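Local coordinates for protein endo-1,4-beta-mannanase (Eisenia fetida, PDB 5Y6T) that probably hydrolyses internal beta-1,4-mannosidic links of mannan polysaccharides, as a cold-adapted endo-mannanase of glycoside hydrolase family 5, at residues A[161-166]-A[223-228]. Sequence-based numbering, arbitrary orientation. Where two conformers were deposited one is given.
Sequences GWEVMN and IVTLGS
E163 reaches from its strand past T225 to the backbone of G227. With CG anti to the backbone N (chi1 180°) and the chain extended beyond it, E163 CG runs 3.8 Å from L226 CA and the carboxylate arrives beside G227. There G227 N gives a hydrogen bond to E163 OE2 at 2.9 Å, meeting it from above the carboxylate plane, and bent (132°). T225 crosses E163 obliquely, its CG2 3.8 Å from E163 OE1, while its OG1 is hydrogen-bonded to F262 O on the next strand. R67 forms a salt bridge with OE2 and Q264 a hydrogen bond with OE1. Without the carboxylate, as with an alanine here, R67 is likely to lose a charged mate and the amide of G227 its acceptor.

Earlier along the two strands the backbones pair in parallel: W162 N bonds to I223 O, and T225 N to W162 O at 2.9 Å. V224 CG1 packs 3.5 Å from W162 O on the opposite face from E163. At V164 the chain turns a corner, and a water accepts from V164 N and donates to T225 O (2.7 Å), linking the two backbones.

These are neighbouring strands of the family 5 beta/alpha barrel. Buried, the carboxylate of E163 ties its own strand to the neighbouring backbone, its charge probably balanced by R67. R67 also hydrogen-bonds N166 OD1, and N166 ND2 holds a Tris molecule, probably from the crystallisation liquor, consistent with E163 being second shell to the likely substrate pocket.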
ATOM      1  N   GLY A 161       4.325   0.534  -7.926  1.00 18.40           N
ATOM      2  CA  GLY A 161       3.439  -0.558  -7.729  1.00 20.94           C
ATOM      3  C   GLY A 161       2.021  -0.192  -7.353  1.00 21.01           C
ATOM      4  O   GLY A 161       1.723   0.975  -7.093  1.00 20.10           O
ATOM      5  N   TRP A 162       1.169  -1.174  -7.421  1.00 20.12           N
ATOM      6  CA  TRP A 162      -0.241  -1.065  -7.022  1.00 21.12           C
ATOM      7  C   TRP A 162      -0.430  -1.800  -5.698  1.00 21.48           C
ATOM      8  O   TRP A 162       0.294  -2.740  -5.380  1.00 22.97           O
ATOM      9  CB  TRP A 162      -1.146  -1.716  -8.056  1.00 21.35           C
ATOM     10  CG  TRP A 162      -1.193  -1.046  -9.398  1.00 21.01           C
ATOM     11  CD1 TRP A 162      -0.369  -1.316 -10.451  1.00 22.56           C
ATOM     12  CD2 TRP A 162      -2.008   0.053  -9.793  1.00 20.41           C
ATOM     13  NE1 TRP A 162      -0.632  -0.518 -11.500  1.00 19.02           N
ATOM     14  CE2 TRP A 162      -1.677   0.332 -11.156  1.00 19.83           C
ATOM     15  CE3 TRP A 162      -3.055   0.768  -9.176  1.00 20.32           C
ATOM     16  CZ2 TRP A 162      -2.246   1.411 -11.863  1.00 20.20           C
ATOM     17  CZ3 TRP A 162      -3.658   1.779  -9.895  1.00 20.40           C
ATOM     18  CH2 TRP A 162      -3.293   2.057 -11.245  1.00 20.41           C
ATOM     19  N   GLU A 163      -1.505  -1.446  -4.989  1.00 19.97           N
ATOM     20  CA  GLU A 163      -1.892  -2.035  -3.736  1.00 18.22           C
ATOM     21  C   GLU A 163      -3.394  -2.111  -3.696  1.00 17.61           C
ATOM     22  O   GLU A 163      -4.077  -1.123  -3.884  1.00 20.32           O
ATOM     23  CB  GLU A 163      -1.395  -1.214  -2.522  1.00 18.31           C
ATOM     24  CG  GLU A 163      -1.763  -1.760  -1.190  1.00 19.82           C
ATOM     25  CD  GLU A 163      -1.158  -1.016  -0.023  1.00 23.48           C
ATOM     26  OE1 GLU A 163      -0.151  -0.284  -0.219  1.00 21.76           O
ATOM     27  OE2 GLU A 163      -1.678  -1.151   1.078  1.00 22.95           O
ATOM     28  N   VAL A 164      -3.939  -3.322  -3.547  1.00 18.20           N
ATOM     29  CA  VAL A 164      -5.370  -3.420  -3.619  1.00 19.67           C
ATOM     30  C   VAL A 164      -6.092  -2.706  -2.507  1.00 20.03           C
ATOM     31  O   VAL A 164      -7.123  -2.118  -2.775  1.00 18.85           O
ATOM     32  CB  VAL A 164      -5.865  -4.906  -3.809  1.00 21.02           C
ATOM     33  CG1 VAL A 164      -7.386  -5.019  -3.683  1.00 22.40           C
ATOM     34  CG2 VAL A 164      -5.384  -5.408  -5.172  1.00 22.54           C
ATOM     35  N   MET A 165      -5.657  -2.950  -1.279  1.00 18.44           N
ATOM     36  CA  MET A 165      -6.379  -2.478  -0.112  1.00 19.77           C
ATOM     37  C   MET A 165      -5.508  -2.102   1.050  1.00 20.90           C
ATOM     38  O   MET A 165      -4.691  -2.899   1.503  1.00 20.72           O
ATOM     39  CB  MET A 165      -7.408  -3.498   0.320  1.00 20.37           C
ATOM     40  CG  MET A 165      -8.280  -2.969   1.445  1.00 20.56           C
ATOM     41  SD  MET A 165      -9.406  -4.202   2.128  1.00 23.14           S
ATOM     42  CE  MET A 165     -10.543  -4.518   0.761  1.00 21.54           C
ATOM     43  N   ASN A 166      -5.653  -0.874   1.542  1.00 18.86           N
ATOM     44  CA  ASN A 166      -5.032  -0.508   2.797  1.00 17.03           C
ATOM     45  C   ASN A 166      -5.663  -1.201   3.992  1.00 18.46           C
ATOM     46  O   ASN A 166      -6.855  -1.076   4.164  1.00 18.90           O
ATOM     47  CB  ASN A 166      -5.169   0.980   2.998  1.00 17.90           C
ATOM     48  CG  ASN A 166      -4.619   1.409   4.336  1.00 19.25           C
ATOM     49  OD1 ASN A 166      -3.412   1.312   4.566  1.00 17.85           O
ATOM     50  ND2 ASN A 166      -5.510   1.905   5.223  1.00 20.89           N
ATOM     51  N   ILE A 223       4.810  -4.545  -9.908  1.00 21.92           N
ATOM     52  CA  ILE A 223       4.673  -5.203  -8.614  0.50 22.41           C
ATOM     53  C   ILE A 223       3.402  -4.763  -7.842  1.00 21.62           C
ATOM     54  O   ILE A 223       2.832  -3.688  -8.061  1.00 21.18           O
ATOM     55  CB  ILE A 223       5.932  -5.041  -7.771  0.50 26.98           C
ATOM     56  CG1 ILE A 223       5.880  -3.739  -7.142  0.50 24.26           C
ATOM     57  CG2 ILE A 223       7.199  -5.233  -8.573  0.50 28.58           C
ATOM     58  CD1 ILE A 223       5.304  -3.875  -5.793  0.50 22.93           C
ATOM     59  N   VAL A 224       2.939  -5.628  -6.964  1.00 21.38           N
ATOM     60  CA  VAL A 224       1.763  -5.381  -6.149  1.00 21.87           C
ATOM     61  C   VAL A 224       2.169  -5.627  -4.688  1.00 20.40           C
ATOM     62  O   VAL A 224       2.988  -6.496  -4.362  1.00 22.50           O
ATOM     63  CB  VAL A 224       0.594  -6.264  -6.590  1.00 19.77           C
ATOM     64  CG1 VAL A 224      -0.590  -6.119  -5.659  1.00 20.10           C
ATOM     65  CG2 VAL A 224       0.254  -5.943  -8.054  1.00 21.57           C
ATOM     66  N   THR A 225       1.611  -4.805  -3.812  1.00 20.21           N
ATOM     67  CA  THR A 225       1.804  -4.987  -2.371  1.00 20.42           C
ATOM     68  C   THR A 225       0.396  -4.964  -1.700  1.00 17.34           C
ATOM     69  O   THR A 225      -0.642  -4.828  -2.370  1.00 19.50           O
ATOM     70  CB  THR A 225       2.825  -3.966  -1.806  1.00 21.21           C
ATOM     71  OG1 THR A 225       3.107  -4.279  -0.403  1.00 20.79           O
ATOM     72  CG2 THR A 225       2.383  -2.476  -2.013  1.00 21.56           C
ATOM     73  N   LEU A 226       0.406  -5.062  -0.367  1.00 19.74           N
ATOM     74  CA  LEU A 226      -0.789  -5.095   0.463  1.00 16.94           C
ATOM     75  C   LEU A 226      -0.324  -4.694   1.867  1.00 17.47           C
ATOM     76  O   LEU A 226       0.538  -5.335   2.461  1.00 19.19           O
ATOM     77  CB  LEU A 226      -1.343  -6.568   0.429  1.00 17.77           C
ATOM     78  CG  LEU A 226      -2.675  -6.794   1.163  1.00 19.11           C
ATOM     79  CD1 LEU A 226      -2.710  -6.595   2.654  1.00 21.23           C
ATOM     80  CD2 LEU A 226      -3.792  -6.022   0.510  1.00 21.65           C
ATOM     81  N   GLY A 227      -0.815  -3.572   2.380  1.00 18.32           N
ATOM     82  CA  GLY A 227      -0.393  -2.973   3.614  1.00 19.58           C
ATOM     83  C   GLY A 227      -1.266  -3.446   4.777  1.00 21.21           C
ATOM     84  O   GLY A 227      -2.390  -2.958   4.959  1.00 21.45           O
ATOM     85  N   SER A 228      -0.760  -4.340   5.635  1.00 20.63           N
ATOM     86  CA  SER A 228      -1.523  -4.747   6.811  1.00 19.42           C
ATOM     87  C   SER A 228      -1.341  -3.733   7.980  1.00 19.22           C
ATOM     88  O   SER A 228      -0.322  -3.047   8.069  1.00 19.14           O
ATOM     89  CB  SER A 228      -1.160  -6.169   7.368  1.00 20.33           C
ATOM     90  OG  SER A 228      -1.666  -7.139   6.477  1.00 20.80           O
TER
HETATM   91  O   HOH W   1      -2.890  -6.109  -3.293  1.00 24.34           O